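Local coordinates for SmhB (Serratia marcescens, PDB 6ZZH), which probably serves as the B component of a tripartite alpha-helical pore-forming toxin, related in sequence to the Bacillus haemolysin BL enterotoxins, at residues A[80-85]-A[107-112]; A[30-35]-A[207-212]; A[101-106]-A[298-303]; A[160-165]-A[242-247]; A[184-189]-A[328-333]. One frame throughout, in Å; residues are numbered along the deposited sequence.

Contact 1: A[80-85]-A[107-112]; sequences QDYFET and GMVSDK
Asp81, Tyr82 and Thr85 meet Val109 and Lys112 across an antiparallel helical hairpin, formed by helices 44-92 and 99-151 in the long helical bundle. The short segments run 172° apart, with their axes coming within 10.1 Å.

The polar part is a salt bridge from Lys112 NZ to Asp81 OD2, 2.7 Å long. Its hydrogen bond is weak, and the position of OD2 is doubtful because the model sets it too close to the lysine chain. Tyr116, one turn further along the second helix, also hydrogen-bonds OD2 through its hydroxyl.

The van der Waals part has two pieces. The Lys112 chain, bent at chi3 (83°) and chi4 (86°), passes obliquely over Thr85: its CD sits 3.6 Å from Thr85 CG2, and its CE lies 3.4 Å from Thr85 OG1. Deeper in, Tyr82 crosses Val109 at about a right angle, its CE1 4.0 Å from Val109 CB. Val109 O lies at the edge of the same ring, near its plane, 3.5 Å from Tyr82 CE1. The tyrosine hydroxyl has its hydrogen-bonding partner in Gln86, while Trp285, Leu288 and Leu292 of helix 252-300 pack on the ring.

Within the first helix, Thr85 OG1 donates to Asp81 O at 2.7 Å, arriving on the opposite face of that carbonyl's plane from Thr85 N.

Contact 2: A[30-35]-A[207-212]; sequences RQQIPV and TSTPVV
Gln32 OE1 is gripped by two backbone amides, Val212 N at 2.9 Å and Met213 N just beyond it. The glutamine thus pins the long connection between antiparallel strands 191-196 and 216-222, in the small beta sheet beside the bundle, to the loop that follows helix 5-31 on its way to helix 44-92.

The other end of the amide works as hard. Its NE2 gives one bond to Ile33 O (2.7 Å), on a lone pair of that carbonyl, and a second to Pro210 O (3.2 Å), both at a straight 166°. Both acceptors lie close to the glutamine amide plane, so with the OE1 bonds they should fix how that buried group is rotated. The chain gets there by carrying CG anti to the backbone N (chi1 177°) and then bending at chi2. Water 1 adds a second bridge, accepting from Ile33 N and donating to Pro210 O.

Valine methyls crowd round the amide oxygen: Val212 CG2 lies 3.7 Å from Gln32 OE1 and Val211 CG1 3.5 Å from it. At the far end Val35 packs on Val256 and Ile260 of helix 252-300. Val35 CA lies 3.6 Å from Thr209 OG1, the hydroxyl that accepts the amide hydrogen of Asp36. The other branch of that threonine, CG2, comes to 3.8 Å from Pro34 O.

Contact 3: A[101-106]-A[298-303]; sequences QWLSAL and NLRKGI
The Arg300 guanidinium has a methyl on one face: Leu103 CD1 stands 3.8 Å from NH1, offset toward the rim. Arg300 reaches it with a chain extended from CG to NE, lying obliquely against the leucine, and its NE is hydrogen-bonded to Asn296 one turn earlier. Trp102 is the other flat residue, but toward Leu299 it offers CB, 4.0 Å from CD2, while the indole leads off elsewhere.

The rest is aliphatic. Leu299 CD2 is the hub, wedged among Trp102, Leu103 and Leu106. Its approach to Leu103 CD2, 3.5 Å, is tighter than usual van der Waals contact; Leu106 CD1 is more relaxed at 4.2 Å. With chi1 at -180° the Leu299 branch swings away from its own backbone N and over to this trio. The helix then stops in a Schellman motif, with Gly302 at positive phi, its N bonded to Leu299 O, and a weak bond from Ile303 N to Asn298 O.

The contact closes one end of the elongated bundle, where helix 252-300 finishes beside the start of helix 99-151. Helix 306-318 covers the indole through Leu309 and Arg310, and Ile89 of helix 44-92 packs on it as well.

Contact 4: A[160-165]-A[242-247]; sequences EQLNRD and KLYRDR
Asp165 and Arg247 form the salt bridge that joins helix 156-185 to segment 242-247, on helix 230-245 and the residues that follow. The modelled distance from Asp165 OD2 to Arg247 NH1, 2.4 Å, is very short, so the exact length is doubtful. The two side chains cross at about a right angle, with carboxylate and guanidinium planes 45° apart.

Around the same guanidinium, Leu162 CA lies over one face, 3.6 Å from NH1. Gln161 CG comes at the edge, close to the plane and also near NH1. Leu162 CD1 reaches past the arginine in the opposite direction, resting 3.7 Å from NH2 and 4.0 Å from Tyr244 CD1.

What positions the arginine lies a turn back on its own segment. Arg247 NH2 donates to Leu243 O at 2.8 Å; this oxygen is in the guanidinium plane, although the donor sits above the carbonyl plane. A bend at chi2 (55°) folds the chain back for this. The group is therefore held from both segments at once.

Leu255 and Ser258 of helix 252-300 pack on Leu162, while Gln259 and Ser262 of that helix meet Tyr244. Leu243 lies on Ile166 and Ile169 of helix 156-185, so three helices converge here.

Contact 5: A[184-189]-A[328-333]; sequences GLLVIG and TKIIKQ
Ile330 pushes into the turn that leaves helix 156-185, and its two branches find different parts of that turn. CB is 4.4 Å from Leu186 CD2. From there the chain forks. CG2, anti to the backbone N, heads into the backbone of the turn: it sits 3.1 Å from Leu185 O, a tight fit for a methyl against a carbonyl oxygen, and 3.7 Å from Leu186 CA. The other branch goes to Ile188, which crosses Ile330 at about a right angle. CG1 lies 3.8 Å from Ile188 CG1, and the terminal CD1 closes on that same carbon at 3.5 Å.

One residue on, Ile331 takes the two leucines. Leu185 crosses it obliquely, bringing CD2 to 3.8 Å from Ile331 CG1. Leu186 lies alongside it, pointing the same way, with CD2 3.9 Å from that CG1. At the outer end of the patch Gln333 OE1 comes only to 3.9 Å from Gly189 N; the positive phi of this glycine (80°) lets the chain turn on toward strand 191-196.

Here helix 320-336 packs on the turn that leads from helix 156-185 to strand 191-196, at the passage from the bundle into the sheet. Asn13 of helix 5-31 touches both Leu186 and Ile331, Ser16 also packs on Ile331, and Val76 of helix 44-92 touches that isoleucine too.

Overall arrangement
The contacts are spread along an elongated helical bundle. Contacts 1 and 3 share helix 99-151, their segments adjoin in sequence, and their centres are about 16 Å apart. Contacts 2 and 4 lie toward the opposite end, about 18 Å apart centre to centre, with nearest atoms about 7 Å apart. Contacts 3 and 4 are the most distant pair, their centres about 63 Å apart. Contact 5 lies between the two groups and touches contact 1 directly: Gln80 NE2 probably hydrogen-bonds to Thr328 OG1 at 2.8 Å. Contact 5 also shares helix 156-185 with contact 4, about 38 Å away between centres, which links the middle to the far end.

Contact 1: A[80-85]-A[107-112]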
# COMPACT_ATOMS: atom_id res chain seq x y z
N GLN A 80 8.70 13.24 11.58
CA GLN A 80 9.91 13.17 12.41
C GLN A 80 10.41 14.59 12.66
O GLN A 80 10.75 14.90 13.79
CB GLN A 80 10.97 12.34 11.69
CG GLN A 80 12.14 11.96 12.56
CD GLN A 80 13.10 11.05 11.83
OE1 GLN A 80 13.95 11.52 11.10
NE2 GLN A 80 12.98 9.75 12.05
N ASP A 81 10.50 15.39 11.60
CA ASP A 81 11.01 16.77 11.70
C ASP A 81 10.05 17.55 12.57
O ASP A 81 10.51 18.32 13.42
CB ASP A 81 11.13 17.40 10.31
CG ASP A 81 11.62 18.84 10.31
OD1 ASP A 81 12.68 19.08 10.85
OD2 ASP A 81 10.92 19.70 9.76
N TYR A 82 8.76 17.40 12.36
CA TYR A 82 7.76 18.15 13.14
C TYR A 82 8.00 17.88 14.62
O TYR A 82 8.12 18.84 15.44
CB TYR A 82 6.31 17.82 12.80
CG TYR A 82 5.44 18.49 13.82
CD1 TYR A 82 5.18 19.85 13.72
CD2 TYR A 82 5.06 17.83 14.97
CE1 TYR A 82 4.50 20.52 14.73
CE2 TYR A 82 4.38 18.49 15.98
CZ TYR A 82 4.11 19.84 15.87
OH TYR A 82 3.50 20.52 16.90
N PHE A 83 8.02 16.61 14.99
CA PHE A 83 8.09 16.21 16.41
C PHE A 83 9.47 16.50 17.00
O PHE A 83 9.48 16.87 18.14
CB PHE A 83 7.58 14.80 16.59
CG PHE A 83 6.08 14.75 16.58
CD1 PHE A 83 5.36 15.33 17.62
CD2 PHE A 83 5.41 14.13 15.55
CE1 PHE A 83 3.98 15.25 17.66
CE2 PHE A 83 4.03 14.09 15.57
CZ PHE A 83 3.31 14.62 16.62
N GLU A 84 10.55 16.40 16.24
CA GLU A 84 11.90 16.78 16.72
C GLU A 84 11.89 18.28 17.03
O GLU A 84 12.45 18.69 18.04
CB GLU A 84 12.97 16.50 15.66
CG GLU A 84 13.20 15.01 15.51
CD GLU A 84 14.34 14.59 14.60
OE1 GLU A 84 14.85 15.43 13.85
OE2 GLU A 84 14.73 13.42 14.69
N THR A 85 11.22 19.05 16.18
CA THR A 85 11.11 20.51 16.35
C THR A 85 10.25 20.83 17.57
O THR A 85 10.66 21.67 18.37
CB THR A 85 10.58 21.15 15.07
OG1 THR A 85 11.46 20.81 14.00
CG2 THR A 85 10.53 22.65 15.18
N GLY A 107 4.26 29.71 16.84
CA GLY A 107 4.20 30.10 15.43
C GLY A 107 5.09 29.22 14.58
O GLY A 107 4.62 28.71 13.58
N MET A 108 6.33 29.01 14.98
CA MET A 108 7.29 28.17 14.23
C MET A 108 6.74 26.74 14.07
O MET A 108 6.81 26.20 12.96
CB MET A 108 8.63 28.12 14.93
CG MET A 108 9.38 29.44 14.87
SD MET A 108 10.88 29.35 15.86
CE MET A 108 11.50 27.75 15.33
N VAL A 109 6.18 26.15 15.12
CA VAL A 109 5.65 24.75 15.04
C VAL A 109 4.35 24.75 14.22
O VAL A 109 4.16 23.79 13.49
CB VAL A 109 5.49 24.01 16.40
CG1 VAL A 109 6.79 23.42 16.91
CG2 VAL A 109 4.85 24.81 17.50
N SER A 110 3.48 25.76 14.33
CA SER A 110 2.24 25.81 13.52
C SER A 110 2.61 25.95 12.04
O SER A 110 1.93 25.33 11.21
CB SER A 110 1.32 26.92 13.96
OG SER A 110 2.03 28.14 13.99
N ASP A 111 3.66 26.69 11.73
CA ASP A 111 4.08 26.88 10.32
C ASP A 111 4.49 25.52 9.75
O ASP A 111 4.01 25.17 8.67
CB ASP A 111 5.19 27.92 10.19
CG ASP A 111 4.73 29.35 10.46
OD1 ASP A 111 3.48 29.57 10.65
OD2 ASP A 111 5.62 30.26 10.47
N LYS A 112 5.34 24.79 10.47
CA LYS A 112 5.80 23.45 10.02
C LYS A 112 4.59 22.53 9.84
O LYS A 112 4.46 21.96 8.79
CB LYS A 112 6.81 22.85 11.00
CG LYS A 112 8.11 23.60 11.01
CD LYS A 112 9.12 22.94 11.88
CE LYS A 112 9.81 21.82 11.17
NZ LYS A 112 10.95 22.35 10.39

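Contact 2: A[30-35]-A[207-212]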
# COMPACT_ATOMS: atom_id res chain seq x y z
N ARG A 30 3.76 -3.45 -13.36
CA ARG A 30 4.91 -3.02 -14.23
C ARG A 30 5.59 -4.25 -14.83
O ARG A 30 6.00 -4.22 -16.02
CB ARG A 30 5.92 -2.18 -13.44
N GLN A 31 5.67 -5.35 -14.11
CA GLN A 31 6.44 -6.51 -14.63
C GLN A 31 5.57 -7.36 -15.58
O GLN A 31 6.13 -8.29 -16.18
CB GLN A 31 6.96 -7.34 -13.47
CG GLN A 31 7.93 -6.58 -12.58
CD GLN A 31 8.54 -7.45 -11.50
OE1 GLN A 31 8.29 -8.67 -11.43
NE2 GLN A 31 9.37 -6.82 -10.68
N GLN A 32 4.26 -7.08 -15.70
CA GLN A 32 3.37 -7.90 -16.57
C GLN A 32 3.82 -7.75 -18.03
O GLN A 32 3.86 -6.63 -18.54
CB GLN A 32 1.90 -7.53 -16.42
CG GLN A 32 1.01 -8.33 -17.36
CD GLN A 32 1.09 -9.81 -17.14
OE1 GLN A 32 0.89 -10.26 -16.02
NE2 GLN A 32 1.34 -10.57 -18.20
N ILE A 33 4.08 -8.87 -18.67
CA ILE A 33 4.48 -9.00 -20.10
C ILE A 33 3.21 -8.87 -20.93
O ILE A 33 2.15 -9.26 -20.47
CB ILE A 33 5.18 -10.35 -20.37
CG1 ILE A 33 6.45 -10.53 -19.54
CG2 ILE A 33 5.48 -10.54 -21.84
CD1 ILE A 33 7.45 -9.39 -19.67
N PRO A 34 3.28 -8.21 -22.11
CA PRO A 34 2.15 -8.16 -23.03
C PRO A 34 1.59 -9.55 -23.32
O PRO A 34 2.35 -10.49 -23.34
CB PRO A 34 2.76 -7.57 -24.31
CG PRO A 34 3.80 -6.62 -23.76
CD PRO A 34 4.37 -7.35 -22.56
N VAL A 35 0.29 -9.64 -23.57
CA VAL A 35 -0.38 -10.93 -23.85
C VAL A 35 -0.06 -11.27 -25.29
O VAL A 35 0.05 -10.37 -26.13
CB VAL A 35 -1.89 -10.88 -23.58
CG1 VAL A 35 -2.21 -10.27 -22.22
CG2 VAL A 35 -2.63 -10.13 -24.66
N THR A 207 1.38 -22.72 -23.25
CA THR A 207 1.86 -21.62 -24.13
C THR A 207 1.04 -20.34 -23.91
O THR A 207 1.14 -19.44 -24.72
CB THR A 207 1.66 -21.96 -25.61
OG1 THR A 207 0.25 -21.77 -25.78
CG2 THR A 207 2.11 -23.35 -26.01
N SER A 208 0.27 -20.28 -22.86
CA SER A 208 -0.61 -19.16 -22.45
C SER A 208 0.24 -18.10 -21.75
O SER A 208 1.20 -18.48 -21.08
CB SER A 208 -1.63 -19.78 -21.54
OG SER A 208 -2.83 -19.08 -21.55
N THR A 209 -0.02 -16.80 -21.90
CA THR A 209 0.81 -15.77 -21.21
C THR A 209 0.56 -15.81 -19.70
O THR A 209 -0.57 -15.67 -19.22
CB THR A 209 0.58 -14.35 -21.74
OG1 THR A 209 0.77 -14.29 -23.16
CG2 THR A 209 1.49 -13.36 -21.04
N PRO A 210 1.61 -16.01 -18.88
CA PRO A 210 1.45 -16.00 -17.44
C PRO A 210 1.14 -14.57 -17.00
O PRO A 210 1.72 -13.63 -17.51
CB PRO A 210 2.79 -16.49 -16.88
CG PRO A 210 3.50 -17.11 -18.07
CD PRO A 210 3.00 -16.33 -19.27
N VAL A 211 0.19 -14.45 -16.06
CA VAL A 211 -0.22 -13.16 -15.49
C VAL A 211 0.34 -13.05 -14.08
O VAL A 211 -0.12 -13.82 -13.19
CB VAL A 211 -1.74 -13.00 -15.60
CG1 VAL A 211 -2.19 -11.68 -15.01
CG2 VAL A 211 -2.19 -13.10 -17.03
N VAL A 212 1.33 -12.17 -13.91
CA VAL A 212 1.98 -11.81 -12.62
C VAL A 212 1.28 -10.58 -12.06
O VAL A 212 1.46 -10.27 -10.85
CB VAL A 212 3.50 -11.57 -12.77
CG1 VAL A 212 4.24 -12.80 -13.26
CG2 VAL A 212 3.82 -10.40 -13.69
O HOH W 1 3.97 -11.36 -17.03

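Contact 3: A[101-106]-A[298-303]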
# COMPACT_ATOMS: atom_id res chain seq x y z
N GLN A 101 7.63 35.39 23.34
CA GLN A 101 8.59 34.32 22.96
C GLN A 101 7.79 33.03 22.72
O GLN A 101 8.06 32.36 21.72
CB GLN A 101 9.68 34.23 24.03
CG GLN A 101 10.51 35.53 24.12
CD GLN A 101 11.27 35.63 25.41
OE1 GLN A 101 11.04 34.88 26.34
NE2 GLN A 101 12.19 36.57 25.47
N TRP A 102 6.81 32.74 23.56
CA TRP A 102 5.98 31.53 23.40
C TRP A 102 5.18 31.65 22.12
O TRP A 102 5.13 30.67 21.36
CB TRP A 102 5.12 31.23 24.63
CG TRP A 102 5.85 30.41 25.64
CD1 TRP A 102 6.43 30.83 26.80
CD2 TRP A 102 6.14 29.00 25.54
NE1 TRP A 102 7.05 29.79 27.43
CE2 TRP A 102 6.88 28.65 26.69
CE3 TRP A 102 5.84 28.02 24.61
CZ2 TRP A 102 7.31 27.35 26.93
CZ3 TRP A 102 6.29 26.73 24.84
CH2 TRP A 102 7.01 26.41 25.98
N LEU A 103 4.62 32.83 21.83
CA LEU A 103 3.87 33.00 20.57
C LEU A 103 4.82 32.80 19.39
O LEU A 103 4.42 32.11 18.45
CB LEU A 103 3.16 34.36 20.57
CG LEU A 103 2.01 34.43 21.57
CD1 LEU A 103 1.48 35.84 21.67
CD2 LEU A 103 0.89 33.47 21.21
N SER A 104 6.07 33.25 19.47
CA SER A 104 7.05 33.01 18.38
C SER A 104 7.24 31.50 18.20
O SER A 104 7.18 31.01 17.06
CB SER A 104 8.35 33.64 18.62
OG SER A 104 9.27 33.13 17.66
N ALA A 105 7.51 30.79 19.28
CA ALA A 105 7.73 29.33 19.28
C ALA A 105 6.50 28.58 18.74
O ALA A 105 6.66 27.77 17.79
CB ALA A 105 8.10 28.92 20.68
N LEU A 106 5.29 28.85 19.26
CA LEU A 106 4.04 28.25 18.76
C LEU A 106 3.93 28.49 17.27
O LEU A 106 3.49 27.57 16.56
CB LEU A 106 2.82 28.88 19.41
CG LEU A 106 2.15 28.13 20.55
CD1 LEU A 106 0.96 28.92 21.04
CD2 LEU A 106 1.69 26.75 20.08
N ASN A 298 -5.84 30.51 22.71
CA ASN A 298 -6.09 30.41 24.17
C ASN A 298 -4.98 31.13 24.94
O ASN A 298 -5.31 31.68 26.01
CB ASN A 298 -6.27 28.97 24.64
CG ASN A 298 -7.61 28.40 24.21
OD1 ASN A 298 -8.42 29.08 23.58
ND2 ASN A 298 -7.85 27.15 24.57
N LEU A 299 -3.75 31.13 24.43
CA LEU A 299 -2.64 31.91 25.03
C LEU A 299 -2.95 33.40 24.83
O LEU A 299 -2.93 34.12 25.83
CB LEU A 299 -1.31 31.49 24.39
CG LEU A 299 -0.06 32.20 24.92
CD1 LEU A 299 0.11 32.00 26.42
CD2 LEU A 299 1.18 31.73 24.18
N ARG A 300 -3.32 33.83 23.62
CA ARG A 300 -3.72 35.24 23.32
C ARG A 300 -4.95 35.64 24.17
O ARG A 300 -4.85 36.66 24.84
CB ARG A 300 -3.93 35.44 21.82
CG ARG A 300 -2.63 35.35 21.02
CD ARG A 300 -2.76 35.98 19.64
NE ARG A 300 -1.75 35.51 18.68
CZ ARG A 300 -0.65 36.16 18.29
NH1 ARG A 300 -0.37 37.37 18.76
NH2 ARG A 300 0.17 35.61 17.41
N LYS A 301 -6.05 34.88 24.16
CA LYS A 301 -7.25 35.13 25.01
C LYS A 301 -6.83 35.09 26.49
O LYS A 301 -7.67 35.47 27.35
CB LYS A 301 -8.34 34.06 24.82
CG LYS A 301 -9.02 33.95 23.47
CD LYS A 301 -10.12 32.88 23.48
CE LYS A 301 -10.44 32.26 22.13
NZ LYS A 301 -10.69 33.29 21.10
N GLY A 302 -5.63 34.60 26.80
CA GLY A 302 -5.11 34.50 28.18
C GLY A 302 -5.80 33.41 29.00
O GLY A 302 -5.58 33.38 30.21
N ILE A 303 -6.55 32.51 28.35
CA ILE A 303 -7.29 31.36 28.95
C ILE A 303 -6.32 30.27 29.43
O ILE A 303 -6.75 29.40 30.20
CB ILE A 303 -8.28 30.78 27.92
CG1 ILE A 303 -9.28 31.82 27.43
CG2 ILE A 303 -8.98 29.54 28.48
CD1 ILE A 303 -10.22 31.32 26.34

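Contact 4: A[160-165]-A[242-247]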
# COMPACT_ATOMS: atom_id res chain seq x y z
N GLU A 160 -18.37 -14.05 -15.55
CA GLU A 160 -18.71 -13.04 -14.53
C GLU A 160 -18.59 -13.67 -13.14
O GLU A 160 -18.09 -13.00 -12.20
CB GLU A 160 -20.07 -12.44 -14.84
CG GLU A 160 -20.48 -11.42 -13.80
CD GLU A 160 -19.53 -10.26 -13.50
OE1 GLU A 160 -18.60 -9.95 -14.32
OE2 GLU A 160 -19.69 -9.68 -12.41
N GLN A 161 -19.02 -14.90 -12.99
CA GLN A 161 -18.91 -15.66 -11.72
C GLN A 161 -17.44 -15.76 -11.31
O GLN A 161 -17.12 -15.46 -10.16
CB GLN A 161 -19.50 -17.05 -11.97
CG GLN A 161 -19.46 -17.93 -10.75
CD GLN A 161 -20.37 -17.32 -9.74
OE1 GLN A 161 -20.09 -16.26 -9.17
NE2 GLN A 161 -21.48 -18.02 -9.51
N LEU A 162 -16.57 -16.13 -12.24
CA LEU A 162 -15.11 -16.22 -12.01
C LEU A 162 -14.61 -14.85 -11.55
O LEU A 162 -13.86 -14.78 -10.54
CB LEU A 162 -14.43 -16.66 -13.31
CG LEU A 162 -12.90 -16.60 -13.33
CD1 LEU A 162 -12.29 -17.40 -12.19
CD2 LEU A 162 -12.35 -17.09 -14.66
N ASN A 163 -15.02 -13.78 -12.26
CA ASN A 163 -14.60 -12.40 -11.93
C ASN A 163 -14.97 -12.10 -10.47
O ASN A 163 -14.11 -11.60 -9.71
CB ASN A 163 -15.16 -11.37 -12.94
CG ASN A 163 -14.45 -11.44 -14.29
OD1 ASN A 163 -13.46 -12.16 -14.46
ND2 ASN A 163 -14.98 -10.73 -15.28
N ARG A 164 -16.20 -12.37 -10.06
CA ARG A 164 -16.60 -12.07 -8.65
C ARG A 164 -15.84 -12.98 -7.68
O ARG A 164 -15.46 -12.52 -6.64
CB ARG A 164 -18.11 -12.22 -8.50
CG ARG A 164 -18.86 -11.25 -9.39
CD ARG A 164 -20.35 -11.44 -9.26
NE ARG A 164 -21.03 -12.28 -10.27
CZ ARG A 164 -21.52 -13.53 -10.11
NH1 ARG A 164 -21.44 -14.18 -8.95
NH2 ARG A 164 -22.12 -14.12 -11.13
N ASP A 165 -15.66 -14.25 -8.03
CA ASP A 165 -14.93 -15.20 -7.16
C ASP A 165 -13.52 -14.66 -6.97
O ASP A 165 -13.07 -14.65 -5.81
CB ASP A 165 -14.97 -16.62 -7.73
CG ASP A 165 -16.34 -17.28 -7.56
OD1 ASP A 165 -17.24 -16.66 -6.97
OD2 ASP A 165 -16.52 -18.41 -8.06
N LYS A 242 -6.70 -22.23 -7.14
CA LYS A 242 -7.77 -23.25 -7.16
C LYS A 242 -8.98 -22.74 -7.93
O LYS A 242 -9.60 -23.51 -8.70
CB LYS A 242 -8.23 -23.54 -5.72
CG LYS A 242 -9.15 -24.72 -5.55
CD LYS A 242 -8.36 -26.01 -5.58
CE LYS A 242 -9.17 -27.28 -5.54
NZ LYS A 242 -10.25 -27.23 -6.54
N LEU A 243 -9.38 -21.51 -7.65
CA LEU A 243 -10.59 -20.91 -8.27
C LEU A 243 -10.39 -20.83 -9.78
O LEU A 243 -11.38 -21.08 -10.52
CB LEU A 243 -10.86 -19.55 -7.63
CG LEU A 243 -11.44 -19.65 -6.22
CD1 LEU A 243 -11.46 -18.30 -5.54
CD2 LEU A 243 -12.84 -20.25 -6.26
N TYR A 244 -9.15 -20.57 -10.23
CA TYR A 244 -8.81 -20.53 -11.68
C TYR A 244 -8.82 -21.94 -12.24
O TYR A 244 -9.36 -22.14 -13.35
CB TYR A 244 -7.47 -19.87 -11.97
CG TYR A 244 -7.53 -18.37 -11.92
CD1 TYR A 244 -8.38 -17.68 -12.75
CD2 TYR A 244 -6.72 -17.65 -11.07
CE1 TYR A 244 -8.45 -16.29 -12.71
CE2 TYR A 244 -6.75 -16.26 -11.05
CZ TYR A 244 -7.65 -15.58 -11.84
OH TYR A 244 -7.69 -14.22 -11.78
N ARG A 245 -8.21 -22.87 -11.51
CA ARG A 245 -8.13 -24.31 -11.87
C ARG A 245 -9.54 -24.82 -12.19
O ARG A 245 -9.69 -25.51 -13.18
CB ARG A 245 -7.48 -25.07 -10.71
CG ARG A 245 -7.33 -26.58 -10.93
CD ARG A 245 -6.59 -27.29 -9.80
NE ARG A 245 -5.27 -26.67 -9.65
CZ ARG A 245 -4.83 -25.96 -8.60
NH1 ARG A 245 -5.56 -25.79 -7.51
NH2 ARG A 245 -3.62 -25.44 -8.64
N ASP A 246 -10.54 -24.45 -11.38
CA ASP A 246 -11.94 -24.91 -11.53
C ASP A 246 -12.59 -24.36 -12.80
O ASP A 246 -13.60 -24.86 -13.17
CB ASP A 246 -12.78 -24.49 -10.32
CG ASP A 246 -12.34 -25.21 -9.05
OD1 ASP A 246 -11.53 -26.14 -9.14
OD2 ASP A 246 -12.80 -24.81 -7.98
N ARG A 247 -12.04 -23.33 -13.42
CA ARG A 247 -12.61 -22.77 -14.68
C ARG A 247 -11.64 -23.06 -15.84
O ARG A 247 -11.44 -22.18 -16.68
CB ARG A 247 -12.85 -21.26 -14.55
CG ARG A 247 -14.20 -20.89 -13.95
CD ARG A 247 -14.47 -21.54 -12.62
NE ARG A 247 -15.41 -20.68 -11.91
CZ ARG A 247 -15.15 -19.95 -10.82
NH1 ARG A 247 -16.12 -19.22 -10.31
NH2 ARG A 247 -13.99 -20.01 -10.19

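Contact 5: A[184-189]-A[328-333]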
# COMPACT_ATOMS: atom_id res chain seq x y z
N GLY A 184 4.61 -6.52 10.98
CA GLY A 184 6.08 -6.51 10.88
C GLY A 184 6.66 -5.10 10.78
O GLY A 184 7.87 -4.96 10.94
N LEU A 185 5.84 -4.08 10.57
CA LEU A 185 6.32 -2.71 10.28
C LEU A 185 7.15 -2.16 11.45
O LEU A 185 8.18 -1.53 11.15
CB LEU A 185 5.12 -1.81 9.98
CG LEU A 185 5.43 -0.35 9.63
CD1 LEU A 185 6.00 -0.25 8.21
CD2 LEU A 185 4.17 0.52 9.81
N LEU A 186 6.73 -2.39 12.70
CA LEU A 186 7.39 -1.80 13.90
C LEU A 186 8.27 -2.84 14.64
O LEU A 186 8.53 -2.66 15.86
CB LEU A 186 6.31 -1.17 14.79
CG LEU A 186 5.49 -0.06 14.10
CD1 LEU A 186 4.47 0.58 15.05
CD2 LEU A 186 6.40 1.01 13.51
N VAL A 187 8.77 -3.87 13.95
CA VAL A 187 9.74 -4.84 14.53
C VAL A 187 11.15 -4.34 14.21
O VAL A 187 11.54 -4.38 13.03
CB VAL A 187 9.54 -6.27 14.00
CG1 VAL A 187 10.62 -7.20 14.52
CG2 VAL A 187 8.15 -6.80 14.35
N ILE A 188 11.89 -3.88 15.22
CA ILE A 188 13.30 -3.44 15.06
C ILE A 188 14.10 -4.67 14.59
O ILE A 188 13.86 -5.76 15.14
CB ILE A 188 13.90 -2.86 16.38
CG1 ILE A 188 13.21 -1.57 16.86
CG2 ILE A 188 15.39 -2.65 16.25
CD1 ILE A 188 12.26 -1.74 18.04
N GLY A 189 14.97 -4.54 13.60
CA GLY A 189 15.72 -5.74 13.14
C GLY A 189 14.90 -6.64 12.20
O GLY A 189 15.43 -7.67 11.72
N THR A 328 8.88 6.53 13.39
CA THR A 328 9.44 7.14 12.17
C THR A 328 10.74 6.41 11.84
O THR A 328 10.98 6.14 10.68
CB THR A 328 9.63 8.66 12.29
OG1 THR A 328 10.62 8.91 13.29
CG2 THR A 328 8.35 9.42 12.58
N LYS A 329 11.56 6.08 12.81
CA LYS A 329 12.88 5.48 12.50
C LYS A 329 12.67 4.06 11.98
O LYS A 329 13.31 3.71 10.98
CB LYS A 329 13.79 5.53 13.72
CG LYS A 329 15.23 5.10 13.49
CD LYS A 329 16.25 6.05 14.16
CE LYS A 329 17.67 5.55 14.04
NZ LYS A 329 17.81 4.21 14.67
N ILE A 330 11.82 3.28 12.62
CA ILE A 330 11.62 1.86 12.23
C ILE A 330 10.99 1.84 10.84
O ILE A 330 11.52 1.16 9.95
CB ILE A 330 10.81 1.07 13.26
CG1 ILE A 330 11.53 1.04 14.61
CG2 ILE A 330 10.58 -0.35 12.75
CD1 ILE A 330 10.65 0.63 15.77
N ILE A 331 9.99 2.68 10.63
CA ILE A 331 9.24 2.77 9.35
C ILE A 331 10.21 3.15 8.23
O ILE A 331 10.20 2.49 7.22
CB ILE A 331 8.04 3.73 9.46
CG1 ILE A 331 6.94 3.10 10.31
CG2 ILE A 331 7.54 4.08 8.08
CD1 ILE A 331 5.81 4.04 10.70
N LYS A 332 11.07 4.12 8.41
CA LYS A 332 12.00 4.48 7.31
C LYS A 332 12.94 3.30 7.00
O LYS A 332 13.22 3.05 5.82
CB LYS A 332 12.75 5.75 7.69
CG LYS A 332 11.90 7.02 7.56
CD LYS A 332 12.42 8.14 8.47
CE LYS A 332 13.71 8.76 7.99
NZ LYS A 332 13.42 9.65 6.84
N GLN A 333 13.43 2.59 8.02
CA GLN A 333 14.35 1.45 7.80
C GLN A 333 13.59 0.38 7.00
O GLN A 333 14.10 -0.07 5.97
CB GLN A 333 14.87 0.97 9.16
CG GLN A 333 15.53 -0.41 9.20
CD GLN A 333 15.34 -1.04 10.57
OE1 GLN A 333 14.54 -1.96 10.75
NE2 GLN A 333 16.04 -0.50 11.57